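Long-range contact in Hcp1 family type VI secretion system effector (Salmonella typhimurium, PDB 5XHH), which probably assembles into the ring-stacked inner tube of the type VI secretion system and is expelled with it as an effector: residues L94-V108 and V125-Q139. Numbering follows the deposited sequence.
Sequences LEYLKYTFTDLIVAV and VELSFSTVKQEYVVQ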
loop_
_atom_site.group_PDB
_atom_site.type_symbol
_atom_site.label_atom_id
_atom_site.label_comp_id
_atom_site.label_asym_id
_atom_site.label_seq_id
_atom_site.Cartn_x
_atom_site.Cartn_y
_atom_site.Cartn_z
ATOM N N LEU A 94 6.635 -10.401 15.523
ATOM C CA LEU A 94 7.434 -10.510 14.305
ATOM C C LEU A 94 6.597 -10.174 13.077
ATOM O O LEU A 94 5.569 -10.805 12.800
ATOM C CB LEU A 94 8.043 -11.901 14.151
ATOM C CG LEU A 94 8.627 -12.136 12.746
ATOM C CD1 LEU A 94 9.767 -11.189 12.441
ATOM C CD2 LEU A 94 9.097 -13.547 12.576
ATOM N N GLU A 95 7.055 -9.168 12.348
ATOM C CA GLU A 95 6.440 -8.738 11.102
ATOM C C GLU A 95 6.774 -9.784 10.054
ATOM O O GLU A 95 7.797 -9.723 9.368
ATOM C CB GLU A 95 6.936 -7.350 10.741
ATOM C CG GLU A 95 6.663 -6.373 11.888
ATOM C CD GLU A 95 7.486 -5.106 11.814
ATOM O OE1 GLU A 95 8.228 -4.910 10.825
ATOM O OE2 GLU A 95 7.389 -4.301 12.758
ATOM N N TYR A 96 5.906 -10.783 9.958
ATOM C CA TYR A 96 6.170 -11.858 9.027
ATOM C C TYR A 96 6.014 -11.413 7.579
ATOM O O TYR A 96 6.549 -12.097 6.698
ATOM C CB TYR A 96 5.265 -13.072 9.325
ATOM C CG TYR A 96 3.790 -12.808 9.131
ATOM C CD1 TYR A 96 3.052 -12.181 10.122
ATOM C CD2 TYR A 96 3.135 -13.189 7.962
ATOM C CE1 TYR A 96 1.702 -11.925 9.958
ATOM C CE2 TYR A 96 1.776 -12.943 7.783
ATOM C CZ TYR A 96 1.068 -12.304 8.791
ATOM O OH TYR A 96 -0.273 -12.035 8.646
ATOM N N LEU A 97 5.308 -10.299 7.288
ATOM C CA LEU A 97 5.052 -9.986 5.879
ATOM C C LEU A 97 5.373 -8.532 5.553
ATOM O O LEU A 97 4.931 -7.622 6.264
ATOM C CB LEU A 97 3.589 -10.307 5.516
ATOM C CG LEU A 97 3.089 -10.032 4.088
ATOM C CD1 LEU A 97 3.841 -10.864 3.012
ATOM C CD2 LEU A 97 1.563 -10.253 4.002
ATOM N N LYS A 98 6.089 -8.307 4.444
ATOM C CA LYS A 98 6.458 -6.947 4.043
ATOM C C LYS A 98 6.410 -6.776 2.526
ATOM O O LYS A 98 6.939 -7.604 1.786
ATOM C CB LYS A 98 7.855 -6.598 4.574
ATOM C CG LYS A 98 8.402 -5.250 4.137
ATOM C CD LYS A 98 9.605 -4.840 5.038
ATOM C CE LYS A 98 10.529 -3.861 4.339
ATOM N NZ LYS A 98 11.586 -3.201 5.212
ATOM N N TYR A 99 5.761 -5.712 2.061
ATOM C CA TYR A 99 5.825 -5.300 0.665
ATOM C C TYR A 99 6.496 -3.936 0.592
ATOM O O TYR A 99 6.092 -3.002 1.296
ATOM C CB TYR A 99 4.440 -5.204 0.010
ATOM C CG TYR A 99 3.594 -6.450 0.082
ATOM C CD1 TYR A 99 3.795 -7.506 -0.795
ATOM C CD2 TYR A 99 2.570 -6.553 1.005
ATOM C CE1 TYR A 99 3.000 -8.658 -0.732
ATOM C CE2 TYR A 99 1.785 -7.687 1.083
ATOM C CZ TYR A 99 2.005 -8.732 0.208
ATOM O OH TYR A 99 1.213 -9.835 0.293
ATOM N N THR A 100 7.484 -3.812 -0.274
ATOM C CA THR A 100 8.162 -2.544 -0.535
ATOM C C THR A 100 7.814 -2.141 -1.961
ATOM O O THR A 100 8.194 -2.827 -2.913
ATOM C CB THR A 100 9.674 -2.676 -0.336
ATOM O OG1 THR A 100 9.932 -3.040 1.023
ATOM C CG2 THR A 100 10.361 -1.373 -0.626
ATOM N N PHE A 101 7.057 -1.062 -2.097
ATOM C CA PHE A 101 6.642 -0.534 -3.387
ATOM C C PHE A 101 7.502 0.681 -3.707
ATOM O O PHE A 101 7.925 1.411 -2.804
ATOM C CB PHE A 101 5.168 -0.104 -3.391
ATOM C CG PHE A 101 4.204 -1.134 -2.860
ATOM C CD1 PHE A 101 3.884 -1.180 -1.513
ATOM C CD2 PHE A 101 3.565 -2.012 -3.720
ATOM C CE1 PHE A 101 2.962 -2.117 -1.026
ATOM C CE2 PHE A 101 2.658 -2.940 -3.250
ATOM C CZ PHE A 101 2.354 -2.997 -1.906
ATOM N N THR A 102 7.752 0.906 -4.997
ATOM C CA THR A 102 8.445 2.125 -5.390
ATOM C C THR A 102 7.707 2.824 -6.518
ATOM O O THR A 102 6.957 2.202 -7.272
ATOM C CB THR A 102 9.890 1.872 -5.854
ATOM O OG1 THR A 102 9.871 1.204 -7.115
ATOM C CG2 THR A 102 10.667 1.066 -4.836
ATOM N N ASP A 103 7.967 4.130 -6.636
ATOM C CA ASP A 103 7.473 4.952 -7.739
ATOM C C ASP A 103 5.943 4.904 -7.793
ATOM O O ASP A 103 5.324 4.337 -8.693
ATOM C CB ASP A 103 8.103 4.504 -9.064
ATOM C CG ASP A 103 7.589 5.279 -10.256
ATOM O OD1 ASP A 103 7.507 6.521 -10.172
ATOM O OD2 ASP A 103 7.257 4.635 -11.274
ATOM N N LEU A 104 5.349 5.520 -6.785
ATOM C CA LEU A 104 3.914 5.470 -6.588
ATOM C C LEU A 104 3.277 6.818 -6.895
ATOM O O LEU A 104 3.911 7.872 -6.766
ATOM C CB LEU A 104 3.567 5.056 -5.152
ATOM C CG LEU A 104 4.111 3.706 -4.673
ATOM C CD1 LEU A 104 5.489 3.844 -3.963
ATOM C CD2 LEU A 104 3.088 2.973 -3.787
ATOM N N ILE A 105 2.010 6.757 -7.306
ATOM C CA ILE A 105 1.127 7.909 -7.428
ATOM C C ILE A 105 -0.150 7.597 -6.658
ATOM O O ILE A 105 -0.618 6.451 -6.657
ATOM C CB ILE A 105 0.811 8.221 -8.908
ATOM C CG1 ILE A 105 2.072 8.680 -9.649
ATOM C CG2 ILE A 105 -0.239 9.306 -9.029
ATOM C CD1 ILE A 105 1.845 8.857 -11.136
ATOM N N VAL A 106 -0.715 8.606 -5.998
ATOM C CA VAL A 106 -2.012 8.449 -5.342
ATOM C C VAL A 106 -3.090 8.575 -6.410
ATOM O O VAL A 106 -3.308 9.659 -6.953
ATOM C CB VAL A 106 -2.218 9.476 -4.226
ATOM C CG1 VAL A 106 -3.522 9.178 -3.483
ATOM C CG2 VAL A 106 -1.037 9.448 -3.255
ATOM N N ALA A 107 -3.775 7.469 -6.713
ATOM C CA ALA A 107 -4.720 7.497 -7.820
ATOM C C ALA A 107 -6.148 7.765 -7.370
ATOM O O ALA A 107 -6.925 8.345 -8.141
ATOM C CB ALA A 107 -4.682 6.176 -8.600
ATOM N N VAL A 108 -6.515 7.341 -6.159
ATOM C CA VAL A 108 -7.885 7.500 -5.659
ATOM C C VAL A 108 -7.840 7.809 -4.173
ATOM O O VAL A 108 -7.112 7.147 -3.425
ATOM C CB VAL A 108 -8.761 6.241 -5.878
ATOM C CG1 VAL A 108 -10.116 6.422 -5.214
ATOM C CG2 VAL A 108 -8.951 5.939 -7.348
ATOM N N VAL A 125 -8.165 4.241 -0.335
ATOM C CA VAL A 125 -7.085 4.885 -1.065
ATOM C C VAL A 125 -6.525 3.888 -2.067
ATOM O O VAL A 125 -6.334 2.710 -1.748
ATOM C CB VAL A 125 -5.964 5.365 -0.116
ATOM C CG1 VAL A 125 -4.856 6.067 -0.904
ATOM C CG2 VAL A 125 -6.526 6.268 0.973
ATOM N N GLU A 126 -6.258 4.356 -3.271
ATOM C CA GLU A 126 -5.546 3.572 -4.257
ATOM C C GLU A 126 -4.255 4.287 -4.608
ATOM O O GLU A 126 -4.269 5.497 -4.891
ATOM C CB GLU A 126 -6.382 3.346 -5.500
ATOM C CG GLU A 126 -7.584 2.456 -5.271
ATOM C CD GLU A 126 -8.332 2.220 -6.563
ATOM O OE1 GLU A 126 -7.681 2.301 -7.627
ATOM O OE2 GLU A 126 -9.555 1.960 -6.517
ATOM N N LEU A 127 -3.159 3.519 -4.582
ATOM C CA LEU A 127 -1.826 3.962 -4.966
ATOM C C LEU A 127 -1.355 3.091 -6.117
ATOM O O LEU A 127 -1.308 1.861 -5.992
ATOM C CB LEU A 127 -0.836 3.850 -3.810
ATOM C CG LEU A 127 -1.158 4.390 -2.423
ATOM C CD1 LEU A 127 -0.056 3.995 -1.464
ATOM C CD2 LEU A 127 -1.354 5.896 -2.442
ATOM N N SER A 128 -1.015 3.712 -7.234
ATOM C CA SER A 128 -0.376 2.941 -8.280
ATOM C C SER A 128 1.101 2.814 -7.951
ATOM O O SER A 128 1.681 3.681 -7.302
ATOM C CB SER A 128 -0.570 3.606 -9.639
ATOM O OG SER A 128 0.118 4.833 -9.651
ATOM N N PHE A 129 1.700 1.699 -8.361
ATOM C CA PHE A 129 3.122 1.484 -8.148
ATOM C C PHE A 129 3.697 0.784 -9.369
ATOM O O PHE A 129 3.017 -0.010 -10.024
ATOM C CB PHE A 129 3.400 0.657 -6.871
ATOM C CG PHE A 129 2.746 -0.698 -6.870
ATOM C CD1 PHE A 129 1.465 -0.862 -6.370
ATOM C CD2 PHE A 129 3.404 -1.802 -7.377
ATOM C CE1 PHE A 129 0.852 -2.111 -6.371
ATOM C CE2 PHE A 129 2.801 -3.051 -7.385
ATOM C CZ PHE A 129 1.514 -3.203 -6.875
ATOM N N SER A 130 4.952 1.077 -9.677
ATOM C CA SER A 130 5.562 0.381 -10.795
ATOM C C SER A 130 6.412 -0.810 -10.380
ATOM O O SER A 130 6.652 -1.679 -11.218
ATOM C CB SER A 130 6.383 1.354 -11.649
ATOM O OG SER A 130 7.129 2.216 -10.841
ATOM N N THR A 131 6.854 -0.900 -9.120
ATOM C CA THR A 131 7.606 -2.069 -8.681
ATOM C C THR A 131 7.180 -2.476 -7.281
ATOM O O THR A 131 6.858 -1.628 -6.438
ATOM C CB THR A 131 9.133 -1.847 -8.663
ATOM O OG1 THR A 131 9.508 -1.292 -7.397
ATOM C CG2 THR A 131 9.582 -0.909 -9.775
ATOM N N VAL A 132 7.224 -3.785 -7.029
ATOM C CA VAL A 132 6.903 -4.320 -5.709
ATOM C C VAL A 132 7.881 -5.429 -5.377
ATOM O O VAL A 132 8.258 -6.229 -6.243
ATOM C CB VAL A 132 5.447 -4.836 -5.610
ATOM C CG1 VAL A 132 5.166 -5.920 -6.632
ATOM C CG2 VAL A 132 5.132 -5.343 -4.192
ATOM N N LYS A 133 8.284 -5.483 -4.114
ATOM C CA LYS A 133 9.143 -6.556 -3.632
ATOM C C LYS A 133 8.568 -7.053 -2.323
ATOM O O LYS A 133 8.372 -6.265 -1.392
ATOM C CB LYS A 133 10.581 -6.078 -3.438
ATOM C CG LYS A 133 11.403 -7.033 -2.610
ATOM C CD LYS A 133 12.890 -6.790 -2.784
ATOM C CE LYS A 133 13.534 -7.926 -3.580
ATOM N NZ LYS A 133 15.035 -7.892 -3.572
ATOM N N GLN A 134 8.294 -8.346 -2.234
ATOM C CA GLN A 134 7.740 -8.893 -1.010
ATOM C C GLN A 134 8.776 -9.759 -0.308
ATOM O O GLN A 134 9.570 -10.448 -0.956
ATOM C CB GLN A 134 6.441 -9.669 -1.287
ATOM C CG GLN A 134 6.555 -11.103 -1.704
ATOM C CD GLN A 134 5.170 -11.757 -1.910
ATOM O OE1 GLN A 134 4.681 -12.499 -1.053
ATOM N NE2 GLN A 134 4.555 -11.486 -3.045
ATOM N N GLU A 135 8.757 -9.687 1.021
ATOM C CA GLU A 135 9.568 -10.483 1.925
ATOM C C GLU A 135 8.653 -11.163 2.927
ATOM O O GLU A 135 7.845 -10.503 3.585
ATOM C CB GLU A 135 10.583 -9.608 2.676
ATOM C CG GLU A 135 11.551 -8.884 1.760
ATOM C CD GLU A 135 12.376 -7.843 2.500
ATOM O OE1 GLU A 135 12.278 -6.651 2.141
ATOM O OE2 GLU A 135 13.096 -8.219 3.451
ATOM N N TYR A 136 8.788 -12.475 3.042
ATOM C CA TYR A 136 8.064 -13.290 3.999
ATOM C C TYR A 136 9.078 -13.934 4.932
ATOM O O TYR A 136 10.098 -14.447 4.474
ATOM C CB TYR A 136 7.231 -14.370 3.274
ATOM C CG TYR A 136 6.467 -15.276 4.218
ATOM C CD1 TYR A 136 5.178 -14.950 4.632
ATOM C CD2 TYR A 136 7.033 -16.453 4.698
ATOM C CE1 TYR A 136 4.488 -15.765 5.511
ATOM C CE2 TYR A 136 6.352 -17.269 5.575
ATOM C CZ TYR A 136 5.078 -16.927 5.970
ATOM O OH TYR A 136 4.385 -17.737 6.833
ATOM N N VAL A 137 8.798 -13.929 6.231
ATOM C CA VAL A 137 9.689 -14.530 7.224
ATOM C C VAL A 137 9.013 -15.764 7.813
ATOM O O VAL A 137 8.074 -15.654 8.612
ATOM C CB VAL A 137 10.064 -13.546 8.334
ATOM C CG1 VAL A 137 10.929 -14.259 9.369
ATOM C CG2 VAL A 137 10.766 -12.313 7.758
ATOM N N VAL A 138 9.501 -16.946 7.448
ATOM C CA VAL A 138 8.970 -18.172 8.032
ATOM C C VAL A 138 9.434 -18.277 9.481
ATOM O O VAL A 138 10.550 -17.862 9.824
ATOM C CB VAL A 138 9.403 -19.386 7.189
ATOM C CG1 VAL A 138 10.915 -19.406 7.024
ATOM C CG2 VAL A 138 8.897 -20.690 7.795
ATOM N N GLN A 139 8.566 -18.803 10.348
ATOM C CA GLN A 139 8.834 -18.857 11.792
ATOM C C GLN A 139 8.987 -20.277 12.359
ATOM O O GLN A 139 8.923 -21.269 11.632
ATOM C CB GLN A 139 7.724 -18.128 12.552
ATOM C CG GLN A 139 7.748 -16.628 12.364
ATOM C CD GLN A 139 6.422 -15.952 12.681
ATOM O OE1 GLN A 139 6.233 -15.424 13.774
ATOM N NE2 GLN A 139 5.509 -15.947 11.716
HETATM O O HOH W 1 1.911 -11.986 -0.798
HETATM O O HOH W 2 10.002 -2.527 -4.990
HETATM O O HOH W 3 9.703 -5.928 1.153
HETATM O O HOH W 4 2.893 4.654 -10.521
#
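Phe101 and Phe129 form an edge-to-face pair beside the corner of two strands that run antiparallel and bend together. The edge of Phe101 is aimed at the face of Phe129, with CD2 of Phe101 over the middle of that ring and the planes 58° apart; the ring centroids are 4.6 Å apart. With its CG between the backbone N and the carbonyl carbon (chi1 58°), Phe129 lies where Phe101 can meet its face. Val132 runs alongside Phe101, its CG2 3.6 Å from Phe101 CE2, while Leu104 packs its branch point against Phe129 CB from beyond the corner. Farther along the same face, Tyr99 and Gln134 point the same way: Gln134 CB lies 3.5 Å from Tyr99 CD1, the amide is turned 71° from the ring, and one water joins Tyr99 OH to Gln134 OE1. Trp32 meets Tyr99 edge-to-face.

The reverse face carries mostly polar side chains near the bend. Thr102 OG1 and Thr131 OG1 share a hydrogen bond of 2.5 Å, and a water links the latter hydroxyl to Thr100 O. At the bend, Ser130 OG donates a very short bond to Asp103 OD2, an oxygen also paired with Lys156, which would favour a charged carboxylate. Antiparallel backbone bonds run on both sides of the corner; Ser130 N makes only weak bonds there, to Thr102 O and Asp103 O. Beyond it, Ala107 N and Val108 N both donate to Glu126 O; two residues facing one make this a classic beta bulge. Val108 packs on the stem of Glu126, whose OE1 is held by Asn55. The principle illustrated is that two neighbouring strands can pass jointly from one antiparallel sheet into another, here with an aromatic pair inside the bend, consistent with the beta-barrel fold of the Hcp family.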